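Local structure of two-domain protein containing predicted PHP-like metal-dependent phosphoesterase (Bacteroides vulgatus ATCC 8482, 3E38) at residues I106-S111 with R124-Q129; G130-W135 with G225-L230; E255-I260 with N276-V281; E241-R246 with T327-A332. The protein binds three zinc ions and is probably a PHP-like metal-dependent phosphoesterase, perhaps with exonuclease activity, with a second, Ig-like domain. One frame throughout, in Å; residues are numbered along the deposited sequence.

Interaction 1: I106-S111 with R124-Q129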
loop_
_atom_site.group_PDB
_atom_site.type_symbol
_atom_site.label_atom_id
_atom_site.label_comp_id
_atom_site.label_asym_id
_atom_site.label_seq_id
_atom_site.Cartn_x
_atom_site.Cartn_y
_atom_site.Cartn_z
ATOM N N ILE B 106 2.793 36.529 -1.851
ATOM C CA ILE B 106 3.295 35.966 -0.600
ATOM C C ILE B 106 4.320 36.922 0.021
ATOM O O ILE B 106 4.815 37.896 -0.582
ATOM C CB ILE B 106 3.798 34.486 -0.735
ATOM C CG1 ILE B 106 5.076 34.392 -1.571
ATOM C CG2 ILE B 106 2.662 33.591 -1.349
ATOM C CD1 ILE B 106 5.698 33.033 -1.597
ATOM N N PHE B 107 4.543 36.660 1.293
ATOM C CA PHE B 107 5.388 37.516 2.135
ATOM C C PHE B 107 4.664 38.830 2.407
ATOM O O PHE B 107 5.231 39.885 2.575
ATOM C CB PHE B 107 6.807 37.686 1.579
ATOM C CG PHE B 107 7.656 36.450 1.771
ATOM C CD1 PHE B 107 8.142 36.142 3.019
ATOM C CD2 PHE B 107 7.863 35.550 0.747
ATOM C CE1 PHE B 107 8.869 35.024 3.215
ATOM C CE2 PHE B 107 8.620 34.414 0.929
ATOM C CZ PHE B 107 9.116 34.144 2.168
ATOM N N LEU B 108 3.363 38.726 2.432
ATOM C CA LEU B 108 2.529 39.855 2.839
ATOM C C LEU B 108 2.656 40.111 4.309
ATOM O O LEU B 108 3.017 39.215 5.094
ATOM C CB LEU B 108 1.028 39.574 2.559
ATOM C CG LEU B 108 0.694 39.485 1.062
ATOM C CD1 LEU B 108 -0.770 39.164 0.821
ATOM C CD2 LEU B 108 1.116 40.756 0.294
ATOM N N SER B 109 2.306 41.341 4.683
ATOM C CA SER B 109 2.234 41.754 6.089
ATOM C C SER B 109 0.768 41.871 6.501
ATOM O O SER B 109 0.393 41.649 7.655
ATOM C CB SER B 109 2.984 43.062 6.324
ATOM O OG SER B 109 2.426 44.111 5.565
ATOM N N ASP B 110 -0.068 42.143 5.512
ATOM C CA ASP B 110 -1.510 42.288 5.734
ATOM C C ASP B 110 -2.294 41.966 4.453
ATOM O O ASP B 110 -2.077 42.568 3.375
ATOM C CB ASP B 110 -1.761 43.733 6.271
ATOM C CG ASP B 110 -3.201 43.995 6.641
ATOM O OD1 ASP B 110 -4.068 43.103 6.488
ATOM O OD2 ASP B 110 -3.484 45.111 7.074
ATOM N N SER B 111 -3.187 40.995 4.572
ATOM C CA SER B 111 -3.976 40.490 3.430
ATOM C C SER B 111 -5.128 41.394 3.014
ATOM O O SER B 111 -5.429 41.570 1.820
ATOM C CB SER B 111 -4.494 39.069 3.703
ATOM O OG SER B 111 -3.404 38.118 3.701
ATOM N N ARG B 124 -1.242 46.628 -6.556
ATOM C CA ARG B 124 -0.480 47.806 -6.035
ATOM C C ARG B 124 -0.299 47.734 -4.526
ATOM O O ARG B 124 0.719 48.138 -4.023
ATOM C CB ARG B 124 -1.089 49.155 -6.444
ATOM N N GLU B 125 -1.262 47.170 -3.816
ATOM C CA GLU B 125 -1.164 46.989 -2.361
ATOM C C GLU B 125 -0.160 45.894 -1.987
ATOM O O GLU B 125 0.603 46.021 -1.024
ATOM C CB GLU B 125 -2.527 46.598 -1.781
ATOM C CG GLU B 125 -3.585 47.689 -1.940
ATOM C CD GLU B 125 -3.263 48.913 -1.094
ATOM O OE1 GLU B 125 -2.510 48.747 -0.103
ATOM O OE2 GLU B 125 -3.778 50.012 -1.410
ATOM N N ALA B 126 -0.208 44.789 -2.739
ATOM C CA ALA B 126 0.680 43.678 -2.502
ATOM C C ALA B 126 2.093 44.166 -2.776
ATOM O O ALA B 126 3.019 43.926 -1.999
ATOM C CB ALA B 126 0.311 42.459 -3.375
ATOM N N LYS B 127 2.245 44.912 -3.856
ATOM C CA LYS B 127 3.543 45.450 -4.241
ATOM C C LYS B 127 4.100 46.361 -3.167
ATOM O O LYS B 127 5.285 46.366 -2.818
ATOM C CB LYS B 127 3.382 46.313 -5.496
ATOM C CG LYS B 127 4.683 46.930 -5.984
ATOM C CD LYS B 127 5.718 45.886 -6.031
ATOM C CE LYS B 127 6.893 46.245 -6.842
ATOM N NZ LYS B 127 7.718 44.988 -6.923
ATOM N N LYS B 128 3.184 47.157 -2.664
ATOM C CA LYS B 128 3.487 48.149 -1.647
ATOM C C LYS B 128 4.043 47.459 -0.436
ATOM O O LYS B 128 4.858 48.004 0.285
ATOM C CB LYS B 128 2.214 48.925 -1.298
ATOM C CG LYS B 128 2.365 50.019 -0.308
ATOM C CD LYS B 128 1.032 50.769 -0.121
ATOM C CE LYS B 128 1.082 51.702 1.115
ATOM N NZ LYS B 128 -0.241 52.248 1.507
ATOM N N GLN B 129 3.609 46.232 -0.220
ATOM C CA GLN B 129 4.082 45.462 0.929
ATOM C C GLN B 129 5.356 44.734 0.544
ATOM O O GLN B 129 5.924 44.000 1.322
ATOM C CB GLN B 129 3.031 44.461 1.405
ATOM C CG GLN B 129 1.759 45.119 1.854
ATOM C CD GLN B 129 0.778 44.157 2.429
ATOM O OE1 GLN B 129 1.159 43.110 2.954
ATOM N NE2 GLN B 129 -0.512 44.506 2.349
HETATM O O HOH W 1 7.008 41.211 1.587
#
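The carboxamide of Q129 is the flat group here, and S109, D110 and L108 meet it at an edge and over both faces. At the edge, NE2 of Q129 donates to D110 O at 2.7 Å, with the oxygen almost exactly in the amide plane and the N-H using an in-plane lone pair of that carbonyl. Over one face comes the methyl CD2 of L108, 3.6 Å from OE1. The opposite face looks toward S109 OG, whose bond to OE1 is long (3.1 Å) and weak.

OE1 itself is gripped mainly by two backbone N-H groups. S109 N approaches at 2.7 Å nearly along the C=O axis, whereas D110 N, at 3.0 Å, stands 35° out of the carbonyl plane, on the same side as S109 OG. Q129 follows immediately on helix 119-128. Its CG is anti to its carbonyl carbon (chi1 -61°) and the chain beyond is extended (chi2 -175°), which carries the amide from the helix end to the loop that follows strand 102-106. L108 CD2 also packs on A126 CB at 4.1 Å, an apolar link between the loop and the helix's last turn. The carboxylate of D110 turns elsewhere, to the side-chain amide of N71, and a bound glycerol lies close by.

With donor and acceptor of one amide both engaged by the backbone of S109 and D110, the pattern probably fixes which way round the amide lies: flipped, NE2 would face the N-H groups of S109 and D110, and OE1 the carbonyl oxygen of D110.

Interaction 2: G130-W135 with G225-L230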
loop_
_atom_site.group_PDB
_atom_site.type_symbol
_atom_site.label_atom_id
_atom_site.label_comp_id
_atom_site.label_asym_id
_atom_site.label_seq_id
_atom_site.Cartn_x
_atom_site.Cartn_y
_atom_site.Cartn_z
ATOM N N GLY B 130 5.808 44.972 -0.673
ATOM C CA GLY B 130 6.999 44.287 -1.185
ATOM C C GLY B 130 6.855 42.763 -1.315
ATOM O O GLY B 130 7.827 42.017 -1.221
ATOM N N ALA B 131 5.616 42.314 -1.473
ATOM C CA ALA B 131 5.276 40.884 -1.655
ATOM C C ALA B 131 6.019 40.199 -2.793
ATOM O O ALA B 131 6.314 40.822 -3.822
ATOM C CB ALA B 131 3.774 40.733 -1.933
ATOM N N PHE B 132 6.264 38.898 -2.612
ATOM C CA PHE B 132 6.799 38.065 -3.705
ATOM C C PHE B 132 5.556 37.553 -4.435
ATOM O O PHE B 132 4.644 36.970 -3.844
ATOM C CB PHE B 132 7.705 36.952 -3.227
ATOM C CG PHE B 132 8.246 36.089 -4.343
ATOM C CD1 PHE B 132 7.516 34.967 -4.794
ATOM C CD2 PHE B 132 9.495 36.367 -4.928
ATOM C CE1 PHE B 132 8.004 34.152 -5.820
ATOM C CE2 PHE B 132 10.003 35.551 -5.959
ATOM C CZ PHE B 132 9.247 34.426 -6.400
HETATM N N MSE B 133 5.498 37.882 -5.717
HETATM C CA MSE B 133 4.303 37.618 -6.532
HETATM C C MSE B 133 4.511 36.677 -7.677
HETATM O O MSE B 133 5.433 36.836 -8.473
HETATM C CB MSE B 133 3.766 38.952 -7.087
HETATM C CG MSE B 133 3.038 39.777 -5.988
HETATM SE SE MSE B 133 2.805 41.638 -6.421
HETATM C CE MSE B 133 4.618 42.277 -6.126
ATOM N N PHE B 134 3.612 35.708 -7.785
ATOM C CA PHE B 134 3.685 34.804 -8.922
ATOM C C PHE B 134 2.352 34.470 -9.579
ATOM O O PHE B 134 1.316 34.461 -8.966
ATOM C CB PHE B 134 4.476 33.542 -8.568
ATOM C CG PHE B 134 3.896 32.735 -7.430
ATOM C CD1 PHE B 134 2.955 31.741 -7.674
ATOM C CD2 PHE B 134 4.324 32.950 -6.124
ATOM C CE1 PHE B 134 2.444 30.962 -6.616
ATOM C CE2 PHE B 134 3.830 32.179 -5.065
ATOM C CZ PHE B 134 2.879 31.182 -5.317
ATOM N N TRP B 135 2.422 34.278 -10.888
ATOM C CA TRP B 135 1.272 33.864 -11.689
ATOM C C TRP B 135 0.907 32.381 -11.418
ATOM O O TRP B 135 1.733 31.460 -11.554
ATOM C CB TRP B 135 1.576 34.142 -13.159
ATOM C CG TRP B 135 0.486 33.870 -14.099
ATOM C CD1 TRP B 135 -0.836 33.714 -13.814
ATOM C CD2 TRP B 135 0.597 33.852 -15.528
ATOM N NE1 TRP B 135 -1.555 33.541 -14.974
ATOM C CE2 TRP B 135 -0.696 33.629 -16.043
ATOM C CE3 TRP B 135 1.663 33.990 -16.412
ATOM C CZ2 TRP B 135 -0.948 33.522 -17.411
ATOM C CZ3 TRP B 135 1.418 33.915 -17.764
ATOM C CH2 TRP B 135 0.117 33.671 -18.254
ATOM N N GLY B 225 15.509 33.490 4.551
ATOM C CA GLY B 225 16.283 32.547 3.745
ATOM C C GLY B 225 15.502 32.146 2.506
ATOM O O GLY B 225 15.991 32.168 1.342
ATOM N N ILE B 226 14.249 31.834 2.750
ATOM C CA ILE B 226 13.367 31.425 1.658
ATOM C C ILE B 226 13.180 32.548 0.652
ATOM O O ILE B 226 13.245 32.366 -0.548
ATOM C CB ILE B 226 12.019 31.036 2.175
ATOM C CG1 ILE B 226 12.135 29.734 3.003
ATOM C CG2 ILE B 226 11.023 30.839 1.027
ATOM C CD1 ILE B 226 10.853 29.287 3.503
ATOM N N ARG B 227 12.932 33.719 1.184
ATOM C CA ARG B 227 12.652 34.881 0.377
ATOM C C ARG B 227 13.827 35.173 -0.524
ATOM O O ARG B 227 13.631 35.468 -1.710
ATOM C CB ARG B 227 12.307 36.109 1.238
ATOM C CG ARG B 227 12.085 37.385 0.409
ATOM C CD ARG B 227 11.064 37.136 -0.647
ATOM N NE ARG B 227 10.827 38.249 -1.560
ATOM C CZ ARG B 227 9.974 39.252 -1.332
ATOM N NH1 ARG B 227 9.282 39.364 -0.190
ATOM N NH2 ARG B 227 9.822 40.158 -2.255
ATOM N N GLU B 228 15.044 35.049 0.026
ATOM C CA GLU B 228 16.289 35.353 -0.748
ATOM C C GLU B 228 16.503 34.324 -1.880
ATOM O O GLU B 228 16.893 34.645 -3.023
ATOM C CB GLU B 228 17.523 35.472 0.172
ATOM C CG GLU B 228 18.838 35.791 -0.566
ATOM C CD GLU B 228 19.528 34.571 -1.143
ATOM O OE1 GLU B 228 19.203 33.424 -0.720
ATOM O OE2 GLU B 228 20.433 34.769 -1.989
ATOM N N ALA B 229 16.153 33.091 -1.570
ATOM C CA ALA B 229 16.202 32.007 -2.568
ATOM C C ALA B 229 15.249 32.329 -3.720
ATOM O O ALA B 229 15.609 32.261 -4.915
ATOM C CB ALA B 229 15.821 30.669 -1.942
ATOM N N LEU B 230 14.038 32.700 -3.346
ATOM C CA LEU B 230 12.991 32.981 -4.337
ATOM C C LEU B 230 13.356 34.176 -5.155
ATOM O O LEU B 230 13.051 34.235 -6.334
ATOM C CB LEU B 230 11.607 33.222 -3.719
ATOM C CG LEU B 230 10.955 32.084 -2.926
ATOM C CD1 LEU B 230 9.655 32.557 -2.234
ATOM C CD2 LEU B 230 10.683 30.913 -3.843
#
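Hydrogen bonding joins R227 to G130: NH2 (2.9 Å) and NH1 (3.2 Å) of the arginine both donate to the single carbonyl oxygen G130 O, which sits at the guanidinium edge, 1° from its plane. NE of R227 is engaged separately, in a salt bridge with D231. G130, with positive phi, ends helix 119-128 in a Schellman motif, and its carbonyl oxygen is the one R227 takes. A leucine in place of R227 would probably leave G130 O without its two donors and D231 without its charged mate.

Packing follows from the same pose. R227 bends at chi2 (54°), bringing one guanidinium face over F132 CB, which lies 3.7 Å from R227 CZ. The F132 ring and the guanidinium are 73° apart, so the two planes do not stack.

A CH-pi contact completes the set: L230 CB stands over a face of the F132 ring, 3.9 Å from its centroid and displaced toward the rim, with F132 CE2 the nearest ring atom at 3.6 Å.

Chemically, the two terminal nitrogens of R227 hold the carbonyl of the residue that follows helix 119-128, while F132 packs with its CB on the guanidinium and its ring on L230, tying the start of strand 132-135 to helix 223-231.

Interaction 3: E255-I260 with N276-V281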
loop_
_atom_site.group_PDB
_atom_site.type_symbol
_atom_site.label_atom_id
_atom_site.label_comp_id
_atom_site.label_asym_id
_atom_site.label_seq_id
_atom_site.Cartn_x
_atom_site.Cartn_y
_atom_site.Cartn_z
ATOM N N GLU B 255 24.044 15.496 -9.504
ATOM C CA GLU B 255 25.382 15.016 -9.082
ATOM C C GLU B 255 25.362 14.582 -7.611
ATOM O O GLU B 255 26.086 13.689 -7.182
ATOM C CB GLU B 255 26.428 16.106 -9.342
ATOM C CG GLU B 255 27.875 15.683 -9.221
ATOM C CD GLU B 255 28.357 15.609 -7.788
ATOM O OE1 GLU B 255 28.097 16.566 -7.015
ATOM O OE2 GLU B 255 29.024 14.602 -7.442
ATOM N N LYS B 256 24.467 15.181 -6.855
ATOM C CA LYS B 256 24.323 14.872 -5.432
ATOM C C LYS B 256 23.341 13.721 -5.205
ATOM O O LYS B 256 23.287 13.131 -4.121
ATOM C CB LYS B 256 23.772 16.090 -4.701
ATOM C CG LYS B 256 24.639 17.296 -4.746
ATOM C CD LYS B 256 25.735 17.183 -3.775
ATOM C CE LYS B 256 26.295 18.552 -3.488
ATOM N NZ LYS B 256 27.381 18.423 -2.506
ATOM N N CYS B 257 22.585 13.403 -6.253
ATOM C CA CYS B 257 21.505 12.383 -6.166
ATOM C C CYS B 257 22.011 10.970 -6.351
ATOM O O CYS B 257 21.373 10.005 -5.947
ATOM C CB CYS B 257 20.423 12.641 -7.210
ATOM S SG CYS B 257 19.341 14.032 -6.853
ATOM N N VAL B 258 23.165 10.883 -6.994
ATOM C CA VAL B 258 23.770 9.588 -7.295
ATOM C C VAL B 258 25.186 9.526 -6.785
ATOM O O VAL B 258 25.891 10.522 -6.693
ATOM C CB VAL B 258 23.735 9.237 -8.827
ATOM C CG1 VAL B 258 22.304 9.037 -9.295
ATOM C CG2 VAL B 258 24.450 10.311 -9.657
ATOM N N LYS B 259 25.549 8.328 -6.378
ATOM C CA LYS B 259 26.905 8.035 -5.957
ATOM C C LYS B 259 27.444 7.034 -6.939
ATOM O O LYS B 259 27.062 5.892 -6.938
ATOM C CB LYS B 259 26.939 7.502 -4.533
ATOM C CG LYS B 259 28.338 7.111 -4.055
ATOM C CD LYS B 259 28.366 6.844 -2.542
ATOM C CE LYS B 259 27.400 5.720 -2.120
ATOM N NZ LYS B 259 27.426 5.424 -0.656
ATOM N N ILE B 260 28.293 7.514 -7.821
ATOM C CA ILE B 260 28.927 6.700 -8.845
ATOM C C ILE B 260 30.310 6.291 -8.405
ATOM O O ILE B 260 31.124 7.117 -8.036
ATOM C CB ILE B 260 29.097 7.493 -10.159
ATOM C CG1 ILE B 260 27.746 8.010 -10.635
ATOM C CG2 ILE B 260 29.791 6.631 -11.220
ATOM C CD1 ILE B 260 27.850 9.181 -11.584
ATOM N N ASN B 276 21.262 5.587 -6.185
ATOM C CA ASN B 276 20.291 6.646 -6.016
ATOM C C ASN B 276 20.118 6.755 -4.516
ATOM O O ASN B 276 19.604 5.832 -3.842
ATOM C CB ASN B 276 18.967 6.302 -6.704
ATOM C CG ASN B 276 18.004 7.475 -6.792
ATOM O OD1 ASN B 276 18.218 8.516 -6.191
ATOM N ND2 ASN B 276 16.905 7.291 -7.538
ATOM N N VAL B 277 20.588 7.869 -3.978
ATOM C CA VAL B 277 20.575 8.082 -2.535
ATOM C C VAL B 277 19.386 8.976 -2.149
ATOM O O VAL B 277 19.315 9.526 -1.047
ATOM C CB VAL B 277 21.953 8.681 -2.058
ATOM C CG1 VAL B 277 23.111 7.748 -2.423
ATOM C CG2 VAL B 277 22.190 10.026 -2.654
ATOM N N THR B 278 18.445 9.093 -3.075
ATOM C CA THR B 278 17.257 9.946 -2.862
ATOM C C THR B 278 15.944 9.196 -2.889
ATOM O O THR B 278 15.887 7.986 -3.026
ATOM C CB THR B 278 17.164 11.077 -3.890
ATOM O OG1 THR B 278 16.729 10.561 -5.147
ATOM C CG2 THR B 278 18.540 11.741 -4.096
ATOM N N ASP B 279 14.896 9.971 -2.668
ATOM C CA ASP B 279 13.503 9.519 -2.688
ATOM C C ASP B 279 12.945 9.703 -4.105
ATOM O O ASP B 279 11.792 9.375 -4.408
ATOM C CB ASP B 279 12.617 10.323 -1.715
ATOM C CG ASP B 279 12.714 9.874 -0.286
ATOM O OD1 ASP B 279 13.245 8.772 -0.039
ATOM O OD2 ASP B 279 12.216 10.629 0.586
ATOM N N LEU B 280 13.802 10.223 -4.969
ATOM C CA LEU B 280 13.440 10.523 -6.334
ATOM C C LEU B 280 13.909 9.477 -7.309
ATOM O O LEU B 280 15.090 9.151 -7.384
ATOM C CB LEU B 280 14.081 11.843 -6.800
ATOM C CG LEU B 280 14.032 13.152 -6.003
ATOM C CD1 LEU B 280 14.455 14.354 -6.920
ATOM C CD2 LEU B 280 12.697 13.366 -5.465
ATOM N N VAL B 281 12.975 9.025 -8.120
ATOM C CA VAL B 281 13.284 8.097 -9.162
ATOM C C VAL B 281 13.972 8.917 -10.229
ATOM O O VAL B 281 13.652 10.081 -10.441
ATOM C CB VAL B 281 12.069 7.436 -9.789
ATOM C CG1 VAL B 281 11.325 8.461 -10.644
ATOM C CG2 VAL B 281 12.533 6.235 -10.645
#
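At the entrance to the Ig-like domain, where helix 247-257 passes directly into strand 258-265, C257 and V258 meet the end of the neighbouring strand 269-276 and the loop beyond it. V258 and N276 form an antiparallel non-hydrogen-bonded pair, their CA atoms 4.7 Å apart. One residue further out, V277 N donates to C257 O at 3.0 Å with an N-H...O angle of 169°, a nearly straight bond that closes the pairing.

Side chains reinforce it in two places. The methyl CG2 of T278 is 3.7 Å from C257 SG; it lies anti to its own carbonyl carbon, while OG1 of the same residue turns back to the loop. V277 CG2 lies 3.4 Å from C257 O, with K256 O also close.

N276 organises the loop that follows. Its OD1 accepts from T278 OG1 at 2.7 Å and from T278 N at 3.2 Å, the latter forming an Asx turn; T278 OG1 then accepts from L280 N at 3.0 Å, an ST turn. On the other branch, ND2 donates to L280 O at 2.6 Å, with that oxygen only 8° from the amide plane, and has a further partner in L301 O. An alanine here would probably leave L280 O, T278 OG1 and the N-H of T278 without these partners, freeing the turn to shift.

Successive Asx and ST turns thus carry the chain from the four-stranded sheet to strand 282-286 of the five-stranded one, a crossing between sheets in keeping with an Ig-like, E-set beta sandwich.

Interaction 4: E241-R246 with T327-A332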
loop_
_atom_site.group_PDB
_atom_site.type_symbol
_atom_site.label_atom_id
_atom_site.label_comp_id
_atom_site.label_asym_id
_atom_site.label_seq_id
_atom_site.Cartn_x
_atom_site.Cartn_y
_atom_site.Cartn_z
ATOM N N GLU B 241 6.934 12.695 -10.942
ATOM C CA GLU B 241 8.308 12.150 -11.073
ATOM C C GLU B 241 9.244 13.159 -11.679
ATOM O O GLU B 241 10.459 12.898 -11.847
ATOM C CB GLU B 241 8.343 10.831 -11.891
ATOM C CG GLU B 241 7.658 9.677 -11.157
ATOM C CD GLU B 241 7.807 8.292 -11.823
ATOM O OE1 GLU B 241 8.257 8.189 -13.000
ATOM O OE2 GLU B 241 7.453 7.296 -11.141
ATOM N N LEU B 242 8.677 14.311 -12.033
ATOM C CA LEU B 242 9.489 15.360 -12.655
ATOM C C LEU B 242 10.080 16.361 -11.630
ATOM O O LEU B 242 9.513 16.621 -10.548
ATOM C CB LEU B 242 8.681 16.116 -13.714
ATOM C CG LEU B 242 7.940 15.353 -14.802
ATOM C CD1 LEU B 242 7.254 16.383 -15.690
ATOM C CD2 LEU B 242 8.911 14.450 -15.601
ATOM N N LEU B 243 11.268 16.851 -11.960
ATOM C CA LEU B 243 11.893 17.908 -11.194
ATOM C C LEU B 243 12.236 18.917 -12.255
ATOM O O LEU B 243 12.909 18.619 -13.230
ATOM C CB LEU B 243 13.110 17.446 -10.395
ATOM C CG LEU B 243 13.676 18.490 -9.425
ATOM C CD1 LEU B 243 12.731 18.657 -8.220
ATOM C CD2 LEU B 243 15.048 18.093 -8.953
ATOM N N ILE B 244 11.684 20.106 -12.087
ATOM C CA ILE B 244 11.794 21.157 -13.077
ATOM C C ILE B 244 12.590 22.354 -12.589
ATOM O O ILE B 244 12.318 22.919 -11.537
ATOM C CB ILE B 244 10.376 21.605 -13.459
ATOM C CG1 ILE B 244 9.539 20.359 -13.809
ATOM C CG2 ILE B 244 10.423 22.657 -14.600
ATOM C CD1 ILE B 244 8.081 20.415 -13.425
ATOM N N GLY B 245 13.582 22.734 -13.377
ATOM C CA GLY B 245 14.417 23.876 -13.027
ATOM C C GLY B 245 15.546 24.209 -13.988
ATOM O O GLY B 245 15.735 23.569 -15.003
ATOM N N ARG B 246 16.300 25.242 -13.655
ATOM C CA ARG B 246 17.436 25.620 -14.487
ATOM C C ARG B 246 18.559 24.604 -14.340
ATOM O O ARG B 246 18.872 24.071 -13.270
ATOM C CB ARG B 246 17.919 27.043 -14.211
ATOM C CG ARG B 246 16.961 28.091 -14.723
ATOM C CD ARG B 246 17.524 29.511 -14.663
ATOM N NE ARG B 246 16.475 30.477 -15.002
ATOM C CZ ARG B 246 15.406 30.708 -14.241
ATOM N NH1 ARG B 246 15.211 30.015 -13.114
ATOM N NH2 ARG B 246 14.497 31.570 -14.628
ATOM N N THR B 327 15.929 12.236 -18.224
ATOM C CA THR B 327 14.664 12.615 -18.873
ATOM C C THR B 327 13.658 13.284 -17.969
ATOM O O THR B 327 12.806 14.029 -18.457
ATOM C CB THR B 327 13.948 11.381 -19.561
ATOM O OG1 THR B 327 13.586 10.403 -18.577
ATOM C CG2 THR B 327 14.834 10.735 -20.636
ATOM N N ASN B 328 13.729 13.024 -16.668
ATOM C CA ASN B 328 12.727 13.596 -15.768
ATOM C C ASN B 328 13.250 14.803 -14.981
ATOM O O ASN B 328 12.613 15.290 -14.071
ATOM C CB ASN B 328 12.118 12.536 -14.832
ATOM C CG ASN B 328 13.116 11.901 -13.917
ATOM O OD1 ASN B 328 14.211 11.604 -14.333
ATOM N ND2 ASN B 328 12.700 11.586 -12.661
ATOM N N PHE B 329 14.443 15.247 -15.343
ATOM C CA PHE B 329 15.038 16.492 -14.806
ATOM C C PHE B 329 14.917 17.507 -15.910
ATOM O O PHE B 329 15.827 17.677 -16.740
ATOM C CB PHE B 329 16.483 16.313 -14.391
ATOM C CG PHE B 329 16.647 15.833 -12.950
ATOM C CD1 PHE B 329 15.652 15.103 -12.333
ATOM C CD2 PHE B 329 17.809 16.101 -12.248
ATOM C CE1 PHE B 329 15.811 14.670 -11.043
ATOM C CE2 PHE B 329 17.970 15.670 -10.947
ATOM C CZ PHE B 329 16.979 14.952 -10.350
ATOM N N ILE B 330 13.776 18.193 -15.899
ATOM C CA ILE B 330 13.403 19.120 -16.978
ATOM C C ILE B 330 14.061 20.481 -16.862
ATOM O O ILE B 330 13.796 21.228 -15.922
ATOM C CB ILE B 330 11.900 19.301 -17.063
ATOM C CG1 ILE B 330 11.192 17.930 -17.111
ATOM C CG2 ILE B 330 11.579 20.169 -18.282
ATOM C CD1 ILE B 330 11.566 17.039 -18.346
ATOM N N VAL B 331 14.897 20.786 -17.859
ATOM C CA VAL B 331 15.687 22.015 -17.874
ATOM C C VAL B 331 15.100 23.051 -18.848
ATOM O O VAL B 331 15.404 24.253 -18.817
ATOM C CB VAL B 331 17.211 21.693 -18.144
ATOM C CG1 VAL B 331 17.751 20.677 -17.078
ATOM C CG2 VAL B 331 17.492 21.203 -19.617
ATOM N N ALA B 332 14.233 22.537 -19.694
ATOM C CA ALA B 332 13.474 23.305 -20.687
ATOM C C ALA B 332 12.277 22.455 -21.125
ATOM O O ALA B 332 12.297 21.235 -20.979
ATOM C CB ALA B 332 14.335 23.686 -21.917
#
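L243 pairs with F329 and I244 with I330 as parallel bridges, CA atoms 5.0 and 4.7 Å apart, the two touching runs of chain being only 9° from parallel. This short parallel beta pairing joins strand 242-244, the last in the mixed sheet of the zinc-binding, PHP-like domain, to strand 330-332 at the edge of an Ig-like sheet.

The backbone bonds pass alternately across the gap: L243 N to N328 O, I330 N to L243 O at 2.8 Å, and G245 N to I330 O. G245 O meets V331 CA at 3.3 Å in a CA-H...O contact.

On one face of the pairing, L243 and F329 lie side by side and point the same way. CD2 of L243 stands over a face of the F329 ring, 4.2 Å from the centroid, in a CH-pi contact offset toward the rim, while L243 CB meets F329 CE1 at 3.9 Å. F253 of helix 247-257 touches both residues. The other face carries I244 and I330, also side by side, with I244 CG1 near I330 CB; I179 of helix 176-185 touches both, so helices from two parts of the chain flank the junction.

At the start of the pairing, the side chains of L242 and N328 cross, L242 CD2 coming 3.8 Å from N328 CB. N328 places its CG between the backbone N and the carbonyl carbon (chi1 62°), which turns the amide toward E241: N328 ND2 donates to E241 O at 2.7 Å, tilted 16° from the carbonyl plane.

Interactions 1 and 2 adjoin, their centres 11 Å apart: I106 O lies 2.7 Å from F132 N, a probable hydrogen bond, and helix 119-128 and strand 132-135 follow each other in the chain. Both lie near the zinc cluster, with L108 about 9 Å from the zinc ligand E93 and F132 about 11 Å from the ligand H24 (side chain to side chain). Interactions 3 and 4 belong to the Ig-like part and its junction, away from the metals. They meet where N328 ND2 is 2.8 Å from V281 O and where L280 approaches L243 and F329. Centres of interactions 2 and 4 are 21 Å apart, yet both reach the mixed sheet, whereas the centres of interactions 1 and 3 are 39 Å apart.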